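Local coordinates for tyrosine--tRNA ligase, mitochondrial (PDB 5IJX), which probably catalyses the ATP-dependent attachment of L-tyrosine to mitochondrial tRNA(Tyr), this C-terminally truncated chain carrying the class I catalytic domain, at residues S49-R54 and N245-M250; G239-G244 and T283-T288. All coordinates share one frame; numbering follows the deposited sequence.

Helix 243-259 is common to both contacts. Interaction 1 lays the edge strand 49-51 against one side of that helix, while interaction 2 joins the turn leading into it, residues 239-244, to the segment 283-288 that leaves strand 279-283. The first is largely buried and made of apolar side chains; the second lies at the surface and joins backbone, leucine and serine atoms, next to a polar network that reaches the bound tyrosine. Tyr-243 ties them together, its ring packing on Val-51 and Ser-49. Chemistry thus follows place: hydrocarbon fills the layer between sheet and helix, and directed hydrogen bonds appear at the start of the helix, beside the pocket.

Interaction 1 (S49-R54 and N245-M250); sequences SVVGQR and NILFGM
Val-51 and Leu-247 mark the closest backbone approach, their CA atoms 6.1 Å apart. Here strand 49-51 runs beside a segment of helix 243-259 with the axes 9.4 Å apart and an angle of 28° between their N-to-C directions, so strand and helix travel roughly the same way. Val-51 points at the helix and supplies about half of the buried surface, its two methyls divided between different helical residues. Val-51 CG1, held opposite the backbone N (chi1 -158°), rests on the helix backbone at Leu-247 CA and meets Leu-247 CD1 at 3.6 Å. The other branch, Val-51 CG2, touches the branch methyl CG2 of Ile-246 at 3.7 Å, the two side chains lying aslant to each other. Met-250, modelled as selenomethionine, is one turn on from Ile-246. Its chain is extended through chi2 and then bends at chi3 (41°), which brings SE beside Val-51 CG1 and the end methyl next to Gly-52, just past the strand, with Met-250 CE 3.9 Å from Gly-52 CA. A short beta-branched valine suits so close an approach, whereas the long flexible methionine can reach the turn beyond it. Gly-52 has a positive phi that suits glycine, and the chain then swings into helix 54-63, for which Gln-53 is the N-cap residue. Outside the contact, strand 49-51 is hydrogen-bonded through its backbone to Thr-282 and Gly-280 of strand 279-283, and Tyr-243 adds its side chain to the apolar patch on Val-51. The arrangement is the layered alpha/beta packing of the Rossmann-type catalytic domain of class I synthetases: helix 243-259 belongs to the beta-alpha-beta crossover from strand 233-239 to strand 279-283, and it also covers the antiparallel edge strand added next to the latter.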
loop_
_atom_site.group_PDB
_atom_site.type_symbol
_atom_site.label_atom_id
_atom_site.label_comp_id
_atom_site.label_asym_id
_atom_site.label_seq_id
_atom_site.Cartn_x
_atom_site.Cartn_y
_atom_site.Cartn_z
ATOM N N SER A 49 21.679 0.751 22.324
ATOM C CA SER A 49 22.524 0.454 21.172
ATOM C C SER A 49 22.260 1.495 20.093
ATOM O O SER A 49 21.273 2.236 20.140
ATOM C CB SER A 49 22.286 -0.960 20.632
ATOM O OG SER A 49 21.112 -1.012 19.844
ATOM N N VAL A 50 23.166 1.539 19.120
ATOM C CA VAL A 50 23.063 2.421 17.966
ATOM C C VAL A 50 22.739 1.577 16.744
ATOM O O VAL A 50 23.372 0.539 16.516
ATOM C CB VAL A 50 24.363 3.211 17.742
ATOM C CG1 VAL A 50 24.302 3.980 16.427
ATOM C CG2 VAL A 50 24.617 4.156 18.905
ATOM N N VAL A 51 21.765 2.024 15.960
ATOM C CA VAL A 51 21.475 1.420 14.666
ATOM C C VAL A 51 22.244 2.223 13.623
ATOM O O VAL A 51 21.929 3.391 13.367
ATOM C CB VAL A 51 19.971 1.397 14.366
ATOM C CG1 VAL A 51 19.663 0.327 13.322
ATOM C CG2 VAL A 51 19.168 1.146 15.636
ATOM N N GLY A 52 23.254 1.596 13.031
ATOM C CA GLY A 52 24.243 2.270 12.214
ATOM C C GLY A 52 25.597 2.282 12.903
ATOM O O GLY A 52 25.767 1.791 14.021
ATOM N N GLN A 53 26.574 2.859 12.208
ATOM C CA GLN A 53 27.905 3.004 12.784
ATOM C C GLN A 53 27.869 4.062 13.882
ATOM O O GLN A 53 27.466 5.205 13.645
ATOM C CB GLN A 53 28.922 3.367 11.705
ATOM C CG GLN A 53 29.593 2.159 11.068
ATOM C CD GLN A 53 30.799 2.535 10.230
ATOM O OE1 GLN A 53 31.165 3.706 10.139
ATOM N NE2 GLN A 53 31.427 1.539 9.616
ATOM N N ARG A 54 28.288 3.672 15.088
ATOM C CA ARG A 54 28.180 4.554 16.247
ATOM C C ARG A 54 28.988 5.833 16.046
ATOM O O ARG A 54 28.463 6.945 16.190
ATOM C CB ARG A 54 28.636 3.802 17.499
ATOM C CG ARG A 54 28.528 4.588 18.792
ATOM C CD ARG A 54 29.837 5.276 19.138
ATOM N NE ARG A 54 29.739 6.042 20.378
ATOM C CZ ARG A 54 30.414 7.160 20.630
ATOM N NH1 ARG A 54 31.240 7.670 19.725
ATOM N NH2 ARG A 54 30.254 7.779 21.790
ATOM N N ASN A 245 12.508 -2.485 13.699
ATOM C CA ASN A 245 11.756 -1.503 12.926
ATOM C C ASN A 245 12.628 -0.321 12.531
ATOM O O ASN A 245 12.427 0.265 11.462
ATOM C CB ASN A 245 10.540 -1.020 13.720
ATOM C CG ASN A 245 9.433 -2.052 13.778
ATOM O OD1 ASN A 245 9.450 -3.036 13.038
ATOM N ND2 ASN A 245 8.457 -1.828 14.651
ATOM N N ILE A 246 13.598 0.040 13.371
ATOM C CA ILE A 246 14.446 1.190 13.074
ATOM C C ILE A 246 15.437 0.841 11.974
ATOM O O ILE A 246 15.575 1.570 10.985
ATOM C CB ILE A 246 15.154 1.672 14.351
ATOM C CG1 ILE A 246 14.131 2.296 15.306
ATOM C CG2 ILE A 246 16.244 2.673 14.011
ATOM C CD1 ILE A 246 14.675 2.623 16.676
ATOM N N LEU A 247 16.148 -0.277 12.131
ATOM C CA LEU A 247 17.036 -0.733 11.072
ATOM C C LEU A 247 16.293 -0.790 9.743
ATOM O O LEU A 247 16.721 -0.191 8.749
ATOM C CB LEU A 247 17.616 -2.102 11.432
ATOM C CG LEU A 247 18.672 -2.677 10.488
ATOM C CD1 LEU A 247 19.826 -1.709 10.298
ATOM C CD2 LEU A 247 19.178 -4.001 11.034
ATOM N N PHE A 248 15.153 -1.489 9.720
ATOM C CA PHE A 248 14.332 -1.553 8.514
ATOM C C PHE A 248 14.071 -0.165 7.944
ATOM O O PHE A 248 14.104 0.029 6.723
ATOM C CB PHE A 248 13.006 -2.256 8.815
ATOM C CG PHE A 248 12.107 -2.395 7.617
ATOM C CD1 PHE A 248 12.040 -3.590 6.922
ATOM C CD2 PHE A 248 11.324 -1.331 7.188
ATOM C CE1 PHE A 248 11.213 -3.723 5.819
ATOM C CE2 PHE A 248 10.498 -1.457 6.086
ATOM C CZ PHE A 248 10.441 -2.655 5.401
ATOM N N GLY A 249 13.783 0.809 8.807
ATOM C CA GLY A 249 13.596 2.166 8.324
ATOM C C GLY A 249 14.824 2.685 7.605
ATOM O O GLY A 249 14.745 3.153 6.465
HETATM N N MSE A 250 15.979 2.588 8.253
HETATM C CA MSE A 250 17.215 3.097 7.681
HETATM C C MSE A 250 17.450 2.461 6.326
HETATM O O MSE A 250 17.532 3.153 5.310
HETATM C CB MSE A 250 18.391 2.819 8.610
HETATM C CG MSE A 250 18.274 3.506 9.952
HETATM SE SE MSE A 250 19.606 2.872 11.207
HETATM C CE MSE A 250 21.136 2.778 9.996
#

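Interaction 2 (G239-G244 and T283-T288); sequences GSDQYG and TPLLTT. With TYR (tyrosine), chain B.
Gly-239 and Thr-283 are the residues whose CA atoms come nearest, 5.0 Å apart, between strands 233-239 and 279-283 and the segments that follow them. Glycine suits the spot because the Asp-241 carboxylate folds back close to its CA. Thr-283 is buried, its side chain lying on helix 84-95; its hydroxyl OG1 is spent on its own segment, donating to Pro-284 O in the carbonyl plane at 3.2 Å. The close packing lies further out, where Leu-285 lays its isobutyl end against Ser-240, with Leu-285 CG 3.5 Å from Ser-240 CB. The small serine leaves room for it. The solvent side is looser: Leu-285 CD2 passes 4.1 Å from Asp-241 OD1, and from Leu-286 on, the chain draws away, poorly ordered at Thr-287 and Thr-288. Asp-241 looks instead to Gln-242, whose NE2 donates to Asp-241 OD2 (3.1 Å, 170°), nearly in its own amide plane but from above the carboxylate. NE2 also serves Asp-113, while Gln-242 OE1 accepts from Asn-245, Gln-221 and, at 2.8 Å, the amino N of the bound tyrosine. With donors at its oxygen and acceptors at its nitrogen, the amide's rotation is fixed. A contact of backbone and leucine-on-serine packing thus sits beside a polar network that presents a carbonyl oxygen to the amino group of the substrate.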
loop_
_atom_site.group_PDB
_atom_site.type_symbol
_atom_site.label_atom_id
_atom_site.label_comp_id
_atom_site.label_asym_id
_atom_site.label_seq_id
_atom_site.Cartn_x
_atom_site.Cartn_y
_atom_site.Cartn_z
ATOM N N GLY A 239 12.459 2.219 21.856
ATOM C CA GLY A 239 12.814 1.183 22.799
ATOM C C GLY A 239 13.620 0.084 22.135
ATOM O O GLY A 239 13.700 -0.026 20.910
ATOM N N SER A 240 14.239 -0.749 22.974
ATOM C CA SER A 240 15.046 -1.847 22.452
ATOM C C SER A 240 14.245 -2.705 21.481
ATOM O O SER A 240 14.734 -3.058 20.401
ATOM C CB SER A 240 15.581 -2.696 23.603
ATOM O OG SER A 240 16.494 -3.668 23.125
ATOM N N ASP A 241 13.001 -3.033 21.841
ATOM C CA ASP A 241 12.161 -3.871 20.992
ATOM C C ASP A 241 12.032 -3.313 19.581
ATOM O O ASP A 241 11.805 -4.070 18.632
ATOM C CB ASP A 241 10.777 -4.013 21.624
ATOM C CG ASP A 241 10.047 -2.683 21.729
ATOM O OD1 ASP A 241 10.453 -1.844 22.563
ATOM O OD2 ASP A 241 9.069 -2.473 20.978
ATOM N N GLN A 242 12.169 -1.999 19.421
ATOM C CA GLN A 242 11.963 -1.366 18.127
ATOM C C GLN A 242 13.188 -1.430 17.227
ATOM O O GLN A 242 13.124 -0.934 16.096
ATOM C CB GLN A 242 11.544 0.090 18.329
ATOM C CG GLN A 242 10.140 0.237 18.889
ATOM C CD GLN A 242 9.069 -0.159 17.889
ATOM O OE1 GLN A 242 8.940 0.454 16.828
ATOM N NE2 GLN A 242 8.299 -1.194 18.217
ATOM N N TYR A 243 14.291 -2.025 17.693
ATOM C CA TYR A 243 15.504 -2.111 16.883
ATOM C C TYR A 243 15.187 -2.542 15.454
ATOM O O TYR A 243 15.525 -1.849 14.486
ATOM C CB TYR A 243 16.491 -3.085 17.531
ATOM C CG TYR A 243 17.816 -3.205 16.810
ATOM C CD1 TYR A 243 18.885 -2.380 17.137
ATOM C CD2 TYR A 243 18.004 -4.151 15.812
ATOM C CE1 TYR A 243 20.101 -2.490 16.485
ATOM C CE2 TYR A 243 19.215 -4.267 15.154
ATOM C CZ TYR A 243 20.259 -3.434 15.496
ATOM O OH TYR A 243 21.467 -3.544 14.845
ATOM N N GLY A 244 14.521 -3.688 15.307
ATOM C CA GLY A 244 14.220 -4.194 13.978
ATOM C C GLY A 244 13.482 -3.189 13.116
ATOM O O GLY A 244 13.781 -3.038 11.928
ATOM N N THR A 283 16.984 2.603 23.376
ATOM C CA THR A 283 17.157 2.761 24.810
ATOM C C THR A 283 17.021 1.423 25.518
ATOM O O THR A 283 16.508 0.455 24.949
ATOM C CB THR A 283 16.113 3.723 25.364
ATOM O OG1 THR A 283 14.824 3.100 25.321
ATOM C CG2 THR A 283 16.073 5.005 24.550
ATOM N N PRO A 284 17.474 1.336 26.769
ATOM C CA PRO A 284 17.251 0.108 27.545
ATOM C C PRO A 284 15.774 -0.204 27.734
ATOM O O PRO A 284 14.905 0.534 27.256
ATOM C CB PRO A 284 17.934 0.413 28.884
ATOM C CG PRO A 284 18.964 1.445 28.556
ATOM C CD PRO A 284 18.365 2.279 27.467
ATOM N N LEU A 285 15.482 -1.300 28.429
ATOM C CA LEU A 285 14.116 -1.709 28.730
ATOM C C LEU A 285 13.933 -1.755 30.240
ATOM O O LEU A 285 14.752 -2.346 30.951
ATOM C CB LEU A 285 13.800 -3.075 28.113
ATOM C CG LEU A 285 13.745 -3.132 26.585
ATOM C CD1 LEU A 285 13.630 -4.574 26.122
ATOM C CD2 LEU A 285 12.586 -2.307 26.048
ATOM N N LEU A 286 12.862 -1.132 30.721
ATOM C CA LEU A 286 12.566 -1.089 32.144
ATOM C C LEU A 286 11.756 -2.312 32.551
ATOM O O LEU A 286 10.917 -2.809 31.793
ATOM C CB LEU A 286 11.800 0.187 32.499
ATOM N N THR A 287 12.017 -2.796 33.763
ATOM C CA THR A 287 11.348 -3.980 34.276
ATOM C C THR A 287 10.988 -3.770 35.738
ATOM O O THR A 287 11.689 -3.070 36.475
ATOM C CB THR A 287 12.223 -5.236 34.142
ATOM O OG1 THR A 287 13.477 -5.022 34.802
ATOM C CG2 THR A 287 12.471 -5.562 32.680
ATOM N N THR A 288 9.884 -4.387 36.147
ATOM C CA THR A 288 9.451 -4.371 37.544
ATOM C C THR A 288 10.028 -5.561 38.308
ATOM O O THR A 288 9.314 -6.304 38.980
ATOM C CB THR A 288 7.928 -4.361 37.615
HETATM N N TYR B . 6.199 0.977 16.820
HETATM C CA TYR B . 5.968 1.893 17.930
HETATM C C TYR B . 5.337 1.160 19.114
HETATM O O TYR B . 5.471 1.568 20.271
HETATM C CB TYR B . 5.066 3.051 17.487
HETATM C CG TYR B . 5.567 3.815 16.275
HETATM C CD1 TYR B . 6.923 4.047 16.079
HETATM C CD2 TYR B . 4.679 4.306 15.326
HETATM C CE1 TYR B . 7.378 4.746 14.971
HETATM C CE2 TYR B . 5.124 5.004 14.217
HETATM C CZ TYR B . 6.473 5.222 14.043
HETATM O OH TYR B . 6.912 5.918 12.939
HETATM O OXT TYR B . 4.672 0.137 18.941
#